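Local coordinates for hypothetical protein (Leishmania major, PDB 3LJN), which is of unknown function but carries ankyrin repeats, a fold that commonly mediates protein-protein binding, at residues Thr55-Ala60 with Tyr71-Gly76; Gly64-Ala69 with Lys96-Val101; Gln210-Leu215 with Met239-His244; Val246-Ser251 with Glu262-Thr267. All coordinates share one frame; numbering follows the deposited sequence.

The chain is an elongated stack of helix pairs, and the four contacts fall in two groups. Near the N terminus, contact 1 closes a short loop of ten residues, most of them helical, and pairs helix 56-63 with helix 66-75. Contact 2 opens inside that loop at Gly64 and closes at Lys96-Val101, so the two cross. It joins helix 66-75 to helix 97-110. Their centres lie about 11 Å apart. Contacts 3 and 4 follow in series beyond the chain's centre. Contact 3 encloses 23 residues, about half helical, and ties the loops before helices 216-219 and 247-253. Contact 4 spans ten residues and pairs helices 247-253 and 257-266. These centres are about 13 Å apart.

Contact 1: residues Thr55-Ala60 with Tyr71-Gly76; sequences TALHLA and YLASVG
This is the antiparallel helix pair of the ankyrin fold, held by Leu57 and Ala56 against Leu72 and Ala73. Residues 55-60, TALHLA, follow the family's TPLHLA signature. The axes of the short segments 56-60 and 71-75 approach to 9.9 Å, and their directions differ by 151°. No hydrogen bond spans them, so the contact is apolar. The side chains of Leu57 and Leu72 lie antiparallel, one alongside the other. CD1 of Leu57 lies 3.9 Å from CB of Leu72. The other branch, CD2, rests 4.1 Å from CA of Ala73. Leu57 has CG anti to its amide nitrogen (chi1 -168°), which sends the fork across to the second helix. Leu72 answers with CD1, 3.5 Å from CB of Ala56. CA of Leu57 is 6.2 Å from CA of Leu72. Thr55 caps the first helix. Its N donates to ND1 of His58 at 3.2 Å, completing a capping box. Its OG1 accepts a weak bond from the amide of Leu57. Around the pair, Val36 and Ile40 of helix 33-41 meet Leu72, and Ala28 of helix 18-30 touches Ala56. Pro87 of helix 87-93 packs on Leu57 and His58.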
# COMPACT_ATOMS: atom_id res chain seq x y z
N THR A 55 -25.63 8.27 0.47
CA THR A 55 -25.88 9.48 1.24
C THR A 55 -25.44 10.68 0.44
O THR A 55 -24.80 10.55 -0.60
CB THR A 55 -25.09 9.55 2.55
OG1 THR A 55 -23.77 10.02 2.27
CG2 THR A 55 -25.02 8.22 3.23
N ALA A 56 -25.78 11.86 0.94
CA ALA A 56 -25.48 13.10 0.25
C ALA A 56 -24.02 13.18 -0.09
O ALA A 56 -23.67 13.59 -1.19
CB ALA A 56 -25.87 14.28 1.12
N LEU A 57 -23.16 12.80 0.83
CA LEU A 57 -21.73 12.96 0.62
C LEU A 57 -21.22 12.04 -0.50
O LEU A 57 -20.45 12.46 -1.36
CB LEU A 57 -20.97 12.71 1.91
CG LEU A 57 -19.50 13.11 1.87
CD1 LEU A 57 -19.36 14.48 1.19
CD2 LEU A 57 -18.90 13.13 3.26
N HIS A 58 -21.65 10.78 -0.50
CA HIS A 58 -21.33 9.89 -1.60
C HIS A 58 -21.61 10.60 -2.92
O HIS A 58 -20.78 10.59 -3.83
CB HIS A 58 -22.19 8.62 -1.54
CG HIS A 58 -21.78 7.64 -0.49
ND1 HIS A 58 -22.49 7.47 0.68
CD2 HIS A 58 -20.79 6.72 -0.46
CE1 HIS A 58 -21.93 6.51 1.40
NE2 HIS A 58 -20.89 6.04 0.73
N LEU A 59 -22.79 11.21 -3.01
CA LEU A 59 -23.27 11.86 -4.25
C LEU A 59 -22.50 13.13 -4.60
O LEU A 59 -22.25 13.40 -5.78
CB LEU A 59 -24.77 12.18 -4.15
CG LEU A 59 -25.73 11.08 -4.63
CD1 LEU A 59 -27.00 11.02 -3.79
CD2 LEU A 59 -26.07 11.27 -6.11
N ALA A 60 -22.15 13.91 -3.59
CA ALA A 60 -21.31 15.07 -3.80
C ALA A 60 -19.98 14.63 -4.40
O ALA A 60 -19.51 15.21 -5.37
CB ALA A 60 -21.08 15.78 -2.48
N TYR A 71 -18.44 21.09 2.91
CA TYR A 71 -19.42 21.27 3.96
C TYR A 71 -19.87 19.96 4.58
O TYR A 71 -19.70 19.77 5.77
CB TYR A 71 -20.64 22.06 3.49
CG TYR A 71 -21.63 22.19 4.61
CD1 TYR A 71 -21.30 22.91 5.74
CD2 TYR A 71 -22.86 21.54 4.58
CE1 TYR A 71 -22.18 23.01 6.81
CE2 TYR A 71 -23.75 21.63 5.64
CZ TYR A 71 -23.40 22.36 6.75
OH TYR A 71 -24.26 22.48 7.80
N LEU A 72 -20.44 19.06 3.79
CA LEU A 72 -20.98 17.80 4.35
C LEU A 72 -19.94 16.98 5.12
O LEU A 72 -20.27 16.32 6.10
CB LEU A 72 -21.62 16.93 3.25
CG LEU A 72 -23.00 17.36 2.73
CD1 LEU A 72 -23.36 16.66 1.47
CD2 LEU A 72 -24.09 17.12 3.77
N ALA A 73 -18.68 17.02 4.67
CA ALA A 73 -17.58 16.35 5.36
C ALA A 73 -17.38 16.89 6.79
O ALA A 73 -16.92 16.18 7.68
CB ALA A 73 -16.29 16.49 4.57
N SER A 74 -17.73 18.15 6.99
CA SER A 74 -17.56 18.78 8.29
C SER A 74 -18.70 18.48 9.27
O SER A 74 -18.55 18.69 10.47
CB SER A 74 -17.42 20.29 8.11
OG SER A 74 -18.70 20.89 7.90
N VAL A 75 -19.82 17.99 8.77
CA VAL A 75 -21.02 17.85 9.61
C VAL A 75 -21.32 16.40 10.01
O VAL A 75 -21.98 16.16 11.02
CB VAL A 75 -22.26 18.46 8.91
CG1 VAL A 75 -23.52 18.00 9.57
CG2 VAL A 75 -22.20 19.98 8.95
N GLY A 76 -20.83 15.44 9.22
CA GLY A 76 -21.18 14.04 9.42
C GLY A 76 -20.23 13.01 8.83
O GLY A 76 -19.94 13.04 7.62

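Contact 2: residues Gly64-Ala69 with Lys96-Val101; sequences GCVDTA and KTDLVV
Neighbouring helices of the ankyrin stack meet here. The start of helix 66-75, with the turn before it, packs on the start of helix 97-110 through Val66, Ala69 and Leu99. The two run in the same general direction, unlike the antiparallel pair of helices 56-63 and 66-75. Leu99 carries most of the contact. Its CG stands opposite the backbone N (chi1 175°), and the fork reaches the other segment. CD1 lies 3.5 Å from CB of Ala69, a plain apolar touch between the helices. Val66 takes the other end of Leu99. CG2 of Val66 sits 3.7 Å from CA of Leu99 and 4.0 Å from its CB, so one methyl covers the base of the leucine. The same methyl meets the carboxylate of Asp98, whose OD1 is 3.6 Å away. The Val66 side chain runs nearly perpendicular to that of Asp98, and this edge of the contact is more exposed. No hydrogen bond links the segments. The backbones are close, with CA of Val66 5.0 Å from CA of Leu99.

Outside the pair, OG1 of Thr68 bonds to OG1 of Thr33, and Val100 packs on Met155, Leu159 and Leu162 of helix 153-162. The two helices thus continue a row that extends both ways along the stack. Gly64 leaves the preceding helix with positive phi and presents its carbonyl to Leu99. The leucine fork straddles that oxygen: O of Gly64 is 3.3 Å from CD1 and 3.4 Å from CD2 of Leu99.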
# COMPACT_ATOMS: atom_id res chain seq x y z
N GLY A 64 -18.54 15.88 -8.31
CA GLY A 64 -17.71 17.09 -8.29
C GLY A 64 -18.05 17.80 -7.01
O GLY A 64 -17.65 17.32 -5.95
N CYS A 65 -18.79 18.90 -7.08
CA CYS A 65 -19.37 19.55 -5.88
C CYS A 65 -18.39 19.77 -4.72
O CYS A 65 -18.64 19.36 -3.58
CB CYS A 65 -20.57 18.74 -5.39
SG CYS A 65 -21.76 18.44 -6.72
N VAL A 66 -17.27 20.42 -5.03
CA VAL A 66 -16.20 20.64 -4.06
C VAL A 66 -16.69 21.28 -2.77
O VAL A 66 -16.37 20.80 -1.68
CB VAL A 66 -15.03 21.47 -4.66
CG1 VAL A 66 -14.30 22.26 -3.58
CG2 VAL A 66 -14.08 20.55 -5.42
N ASP A 67 -17.48 22.34 -2.89
CA ASP A 67 -17.92 23.15 -1.74
C ASP A 67 -18.99 22.44 -0.90
O ASP A 67 -18.90 22.43 0.33
CB ASP A 67 -18.39 24.51 -2.24
CG ASP A 67 -17.27 25.28 -3.03
OD1 ASP A 67 -16.07 25.23 -2.63
OD2 ASP A 67 -17.58 25.94 -4.06
N THR A 68 -19.98 21.83 -1.55
CA THR A 68 -20.94 20.95 -0.89
C THR A 68 -20.24 19.80 -0.15
O THR A 68 -20.64 19.44 0.97
CB THR A 68 -21.91 20.32 -1.91
OG1 THR A 68 -22.52 21.34 -2.70
CG2 THR A 68 -22.98 19.49 -1.22
N ALA A 69 -19.22 19.22 -0.77
CA ALA A 69 -18.46 18.12 -0.17
C ALA A 69 -17.73 18.60 1.07
O ALA A 69 -17.84 18.00 2.14
CB ALA A 69 -17.49 17.54 -1.17
N LYS A 96 -10.38 13.95 -9.66
CA LYS A 96 -10.33 15.41 -9.53
C LYS A 96 -9.79 15.72 -8.14
O LYS A 96 -10.44 15.44 -7.13
CB LYS A 96 -11.72 16.05 -9.73
CG LYS A 96 -11.97 16.54 -11.15
CD LYS A 96 -13.21 17.43 -11.22
CE LYS A 96 -13.58 17.76 -12.67
NZ LYS A 96 -14.82 18.58 -12.77
N THR A 97 -8.60 16.33 -8.11
CA THR A 97 -7.79 16.41 -6.90
C THR A 97 -8.31 17.41 -5.87
O THR A 97 -8.16 17.18 -4.67
CB THR A 97 -6.30 16.72 -7.24
OG1 THR A 97 -6.20 18.01 -7.85
CG2 THR A 97 -5.72 15.65 -8.18
N ASP A 98 -8.90 18.51 -6.33
CA ASP A 98 -9.39 19.54 -5.40
C ASP A 98 -10.48 19.00 -4.49
O ASP A 98 -10.56 19.36 -3.32
CB ASP A 98 -9.86 20.84 -6.12
CG ASP A 98 -10.55 20.58 -7.46
OD1 ASP A 98 -11.33 19.60 -7.57
OD2 ASP A 98 -10.32 21.37 -8.42
N LEU A 99 -11.30 18.09 -5.02
CA LEU A 99 -12.37 17.47 -4.25
C LEU A 99 -11.86 16.59 -3.12
O LEU A 99 -12.52 16.41 -2.11
CB LEU A 99 -13.25 16.63 -5.18
CG LEU A 99 -14.36 15.81 -4.54
CD1 LEU A 99 -15.28 16.68 -3.72
CD2 LEU A 99 -15.12 15.09 -5.63
N VAL A 100 -10.67 16.03 -3.29
CA VAL A 100 -10.07 15.21 -2.26
C VAL A 100 -9.51 16.08 -1.14
O VAL A 100 -9.58 15.71 0.03
CB VAL A 100 -8.96 14.32 -2.83
CG1 VAL A 100 -8.20 13.60 -1.71
CG2 VAL A 100 -9.56 13.33 -3.82
N VAL A 101 -8.96 17.24 -1.49
CA VAL A 101 -8.49 18.17 -0.46
C VAL A 101 -9.70 18.70 0.33
O VAL A 101 -9.72 18.65 1.56
CB VAL A 101 -7.67 19.32 -1.04
CG1 VAL A 101 -7.16 20.19 0.09
CG2 VAL A 101 -6.51 18.79 -1.86

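Contact 3: residues Gln210-Leu215 with Met239-His244; sequences QGNSHL and MEDNEH
The carbonyl oxygen of Gln210 receives the one hydrogen bond between these loops, from the backbone N of Asn242. The length from N of Asn242 to O of Gln210 is 3.2 Å, and the angle at the hydrogen is 159°. The donor stands above the carbonyl plane, 40° out of it. The Asn242 side chain lies against the same carbonyl. One residue along, CA of Asp241 points its hydrogen at O of Gly211, a CH...O contact of 3.5 Å. The loops run in nearly opposite directions and come closest here, with CA of Gly211 4.3 Å from CA of Asp241. Gly211 has no side chain, which lets them come this close beside Asn242.

Farther along, the contact turns apolar. Met239, a selenomethionine, bends at chi3 (-73°) and lays CE 3.6 Å from CB of Ser213. OG of Ser213 caps the N of His216, whose NE2 bonds to O of Met239 and ties the second loop to the helix after the first. OD1 of Asp241 bonds to the N of Thr245, and Asp241-His244 forms a type I turn.

One backbone bond and a CH...O contact thus do much of the joining, while Ser213 and Asp241 cap the turns of their own loops.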
# COMPACT_ATOMS: atom_id res chain seq x y z
N GLN A 210 1.61 -14.65 3.92
CA GLN A 210 2.66 -15.68 4.06
C GLN A 210 3.92 -15.17 4.78
O GLN A 210 5.00 -15.76 4.65
CB GLN A 210 3.06 -16.24 2.68
CG GLN A 210 1.89 -16.66 1.77
CD GLN A 210 1.49 -15.56 0.78
OE1 GLN A 210 2.35 -14.82 0.25
NE2 GLN A 210 0.17 -15.44 0.52
N GLY A 211 3.81 -14.07 5.52
CA GLY A 211 4.95 -13.52 6.25
C GLY A 211 6.00 -12.81 5.41
O GLY A 211 7.06 -12.47 5.94
N ASN A 212 5.73 -12.56 4.13
CA ASN A 212 6.66 -11.81 3.28
C ASN A 212 6.69 -10.34 3.63
O ASN A 212 5.64 -9.71 3.74
CB ASN A 212 6.30 -11.91 1.79
CG ASN A 212 6.68 -13.25 1.15
OD1 ASN A 212 7.76 -13.79 1.38
ND2 ASN A 212 5.79 -13.77 0.33
N SER A 213 7.89 -9.81 3.78
CA SER A 213 8.10 -8.39 3.99
C SER A 213 8.18 -7.73 2.64
O SER A 213 8.05 -8.38 1.62
CB SER A 213 9.43 -8.17 4.71
OG SER A 213 10.52 -8.43 3.85
N HIS A 214 8.40 -6.42 2.63
CA HIS A 214 8.63 -5.71 1.38
C HIS A 214 9.97 -6.13 0.78
O HIS A 214 10.11 -6.26 -0.42
CB HIS A 214 8.61 -4.20 1.62
CG HIS A 214 7.30 -3.68 2.12
ND1 HIS A 214 6.93 -3.74 3.44
CD2 HIS A 214 6.28 -3.06 1.47
CE1 HIS A 214 5.74 -3.18 3.59
NE2 HIS A 214 5.32 -2.77 2.41
N LEU A 215 10.95 -6.36 1.64
CA LEU A 215 12.27 -6.84 1.23
C LEU A 215 12.23 -8.24 0.64
O LEU A 215 12.93 -8.54 -0.32
CB LEU A 215 13.22 -6.84 2.43
CG LEU A 215 14.71 -7.00 2.15
CD1 LEU A 215 15.21 -5.87 1.26
CD2 LEU A 215 15.45 -7.02 3.47
N MSE A 239 13.64 -10.58 9.61
CA MSE A 239 12.25 -11.01 9.54
C MSE A 239 12.18 -12.30 8.74
O MSE A 239 12.65 -12.35 7.61
CB MSE A 239 11.38 -9.95 8.87
CG MSE A 239 11.08 -8.75 9.76
SE MSE A 239 9.85 -7.50 8.88
CE MSE A 239 11.11 -6.73 7.57
N GLU A 240 11.60 -13.34 9.34
CA GLU A 240 11.53 -14.64 8.69
C GLU A 240 10.12 -14.86 8.19
O GLU A 240 9.17 -14.63 8.92
CB GLU A 240 11.98 -15.77 9.65
CG GLU A 240 11.09 -16.02 10.87
CD GLU A 240 11.55 -17.22 11.72
OE1 GLU A 240 10.79 -18.22 11.82
OE2 GLU A 240 12.65 -17.15 12.29
N ASP A 241 9.98 -15.30 6.94
CA ASP A 241 8.67 -15.59 6.39
C ASP A 241 8.08 -16.81 7.11
O ASP A 241 8.65 -17.29 8.09
CB ASP A 241 8.73 -15.77 4.87
CG ASP A 241 9.30 -17.12 4.44
OD1 ASP A 241 9.72 -17.92 5.30
OD2 ASP A 241 9.31 -17.39 3.23
N ASN A 242 6.95 -17.31 6.63
CA ASN A 242 6.32 -18.48 7.25
C ASN A 242 7.18 -19.76 7.15
O ASN A 242 7.12 -20.59 8.05
CB ASN A 242 4.92 -18.72 6.69
CG ASN A 242 3.87 -17.80 7.33
OD1 ASN A 242 4.17 -16.67 7.74
ND2 ASN A 242 2.64 -18.29 7.43
N GLU A 243 7.98 -19.89 6.08
CA GLU A 243 8.91 -21.03 5.92
C GLU A 243 10.28 -20.83 6.58
O GLU A 243 11.25 -21.44 6.17
CB GLU A 243 9.22 -21.28 4.44
CG GLU A 243 8.03 -21.44 3.49
CD GLU A 243 8.47 -21.26 2.03
OE1 GLU A 243 9.58 -20.71 1.80
OE2 GLU A 243 7.70 -21.65 1.12
N HIS A 244 10.38 -19.96 7.56
CA HIS A 244 11.67 -19.67 8.20
C HIS A 244 12.73 -19.04 7.29
O HIS A 244 13.91 -19.11 7.58
CB HIS A 244 12.23 -20.92 8.89
CG HIS A 244 11.33 -21.44 9.97
ND1 HIS A 244 11.71 -21.48 11.30
CD2 HIS A 244 10.06 -21.90 9.93
CE1 HIS A 244 10.71 -21.95 12.02
NE2 HIS A 244 9.70 -22.22 11.21

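Contact 4: residues Val246-Ser251 with Glu262-Thr267; sequences VPLYLS and ELLQKT
Apolar contacts dominate, and Leu248 is at their centre. Its CD1 lies 3.8 Å from CB of Leu263, while CD2 meets CD2 of Leu264 at 4.1 Å. Leu248 holds CG anti to its own N (chi1 -179°), which carries both methyls to the second helix. Leu248 and Leu263 pass flank to flank, pointing opposite ways. CD1 of Leu263 lies between Pro247 and Ser251, 3.7 Å from CB of Ser251. Thr267 closes the other end. Its OG1 is 3.9 Å from CB of Leu248, and its CB is 4.1 Å from CD2 of Leu248. CG2 of Thr267 also touches that methyl.

Polar bonds stay within each segment or go to its surroundings. OG1 of Thr267 donates to O of Leu263 at 2.6 Å. That oxygen also accepts from N of Thr267, so two donors hold the helix end. OG of Ser251 bonds to OG1 of Thr260.

Ile272 of helix 269-273 covers Leu248, and Leu308 of the last modelled helix, 300-317, covers Leu264. The axes of the short segments 247-251 and 262-266 pass 9.8 Å apart with directions 156° apart, an arrangement that resembles the antiparallel helix pairs of ankyrin repeats.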
# COMPACT_ATOMS: atom_id res chain seq x y z
N VAL A 246 14.82 -15.93 5.56
CA VAL A 246 15.32 -14.60 5.88
C VAL A 246 15.91 -13.96 4.63
O VAL A 246 16.62 -14.63 3.90
CB VAL A 246 16.41 -14.71 6.96
CG1 VAL A 246 17.44 -13.59 6.83
CG2 VAL A 246 15.78 -14.72 8.34
N PRO A 247 15.64 -12.66 4.39
CA PRO A 247 16.08 -12.01 3.14
C PRO A 247 17.51 -12.39 2.68
O PRO A 247 17.74 -12.59 1.49
CB PRO A 247 16.00 -10.53 3.48
CG PRO A 247 14.92 -10.46 4.48
CD PRO A 247 15.00 -11.69 5.29
N LEU A 248 18.45 -12.52 3.61
CA LEU A 248 19.78 -13.02 3.27
C LEU A 248 19.71 -14.26 2.35
O LEU A 248 20.39 -14.27 1.33
CB LEU A 248 20.60 -13.36 4.52
CG LEU A 248 22.02 -13.88 4.25
CD1 LEU A 248 22.73 -12.97 3.26
CD2 LEU A 248 22.82 -14.03 5.53
N TYR A 249 18.90 -15.27 2.71
CA TYR A 249 18.75 -16.49 1.89
C TYR A 249 18.20 -16.15 0.51
O TYR A 249 18.72 -16.62 -0.49
CB TYR A 249 17.85 -17.57 2.53
CG TYR A 249 18.15 -17.89 3.98
CD1 TYR A 249 19.43 -17.72 4.51
CD2 TYR A 249 17.16 -18.37 4.83
CE1 TYR A 249 19.70 -18.00 5.84
CE2 TYR A 249 17.43 -18.65 6.17
CZ TYR A 249 18.70 -18.46 6.66
OH TYR A 249 19.01 -18.71 7.98
N LEU A 250 17.18 -15.31 0.45
CA LEU A 250 16.67 -14.88 -0.84
C LEU A 250 17.69 -14.06 -1.65
O LEU A 250 17.71 -14.13 -2.87
CB LEU A 250 15.40 -14.05 -0.68
CG LEU A 250 14.20 -14.74 -0.05
CD1 LEU A 250 13.05 -13.75 -0.03
CD2 LEU A 250 13.83 -16.01 -0.80
N SER A 251 18.51 -13.28 -0.96
CA SER A 251 19.50 -12.48 -1.65
C SER A 251 20.55 -13.35 -2.30
O SER A 251 20.95 -13.13 -3.43
CB SER A 251 20.18 -11.56 -0.68
OG SER A 251 21.08 -10.73 -1.37
N GLU A 262 25.80 -6.54 1.87
CA GLU A 262 25.14 -5.73 2.90
C GLU A 262 24.27 -6.56 3.84
O GLU A 262 24.07 -6.17 4.99
CB GLU A 262 24.28 -4.62 2.25
CG GLU A 262 25.09 -3.56 1.49
CD GLU A 262 25.67 -2.46 2.39
OE1 GLU A 262 24.91 -1.92 3.24
OE2 GLU A 262 26.87 -2.11 2.25
N LEU A 263 23.76 -7.69 3.39
CA LEU A 263 22.93 -8.51 4.27
C LEU A 263 23.77 -9.40 5.21
O LEU A 263 23.42 -9.58 6.37
CB LEU A 263 21.89 -9.29 3.46
CG LEU A 263 20.75 -8.36 3.04
CD1 LEU A 263 19.83 -9.01 2.04
CD2 LEU A 263 19.96 -7.90 4.26
N LEU A 264 24.90 -9.90 4.73
CA LEU A 264 25.91 -10.48 5.62
C LEU A 264 26.30 -9.46 6.70
O LEU A 264 26.23 -9.76 7.90
CB LEU A 264 27.13 -10.94 4.82
CG LEU A 264 26.91 -12.14 3.88
CD1 LEU A 264 27.97 -12.25 2.80
CD2 LEU A 264 26.83 -13.42 4.66
N GLN A 265 26.68 -8.25 6.31
CA GLN A 265 27.00 -7.22 7.30
C GLN A 265 25.96 -7.14 8.44
O GLN A 265 26.32 -7.19 9.61
CB GLN A 265 27.16 -5.84 6.65
CG GLN A 265 28.57 -5.51 6.14
CD GLN A 265 28.78 -3.99 5.90
OE1 GLN A 265 28.67 -3.19 6.83
NE2 GLN A 265 29.08 -3.61 4.65
N LYS A 266 24.67 -7.06 8.09
CA LYS A 266 23.60 -6.68 9.04
C LYS A 266 22.83 -7.85 9.64
O LYS A 266 22.14 -7.67 10.64
CB LYS A 266 22.58 -5.78 8.35
CG LYS A 266 23.19 -4.54 7.73
CD LYS A 266 22.30 -3.89 6.68
CE LYS A 266 23.12 -2.92 5.82
NZ LYS A 266 23.99 -1.98 6.63
N THR A 267 22.90 -9.02 9.02
CA THR A 267 22.12 -10.14 9.50
C THR A 267 22.74 -10.69 10.78
O THR A 267 23.95 -10.86 10.88
CB THR A 267 21.99 -11.25 8.42
OG1 THR A 267 21.26 -10.73 7.31
CG2 THR A 267 21.23 -12.45 8.96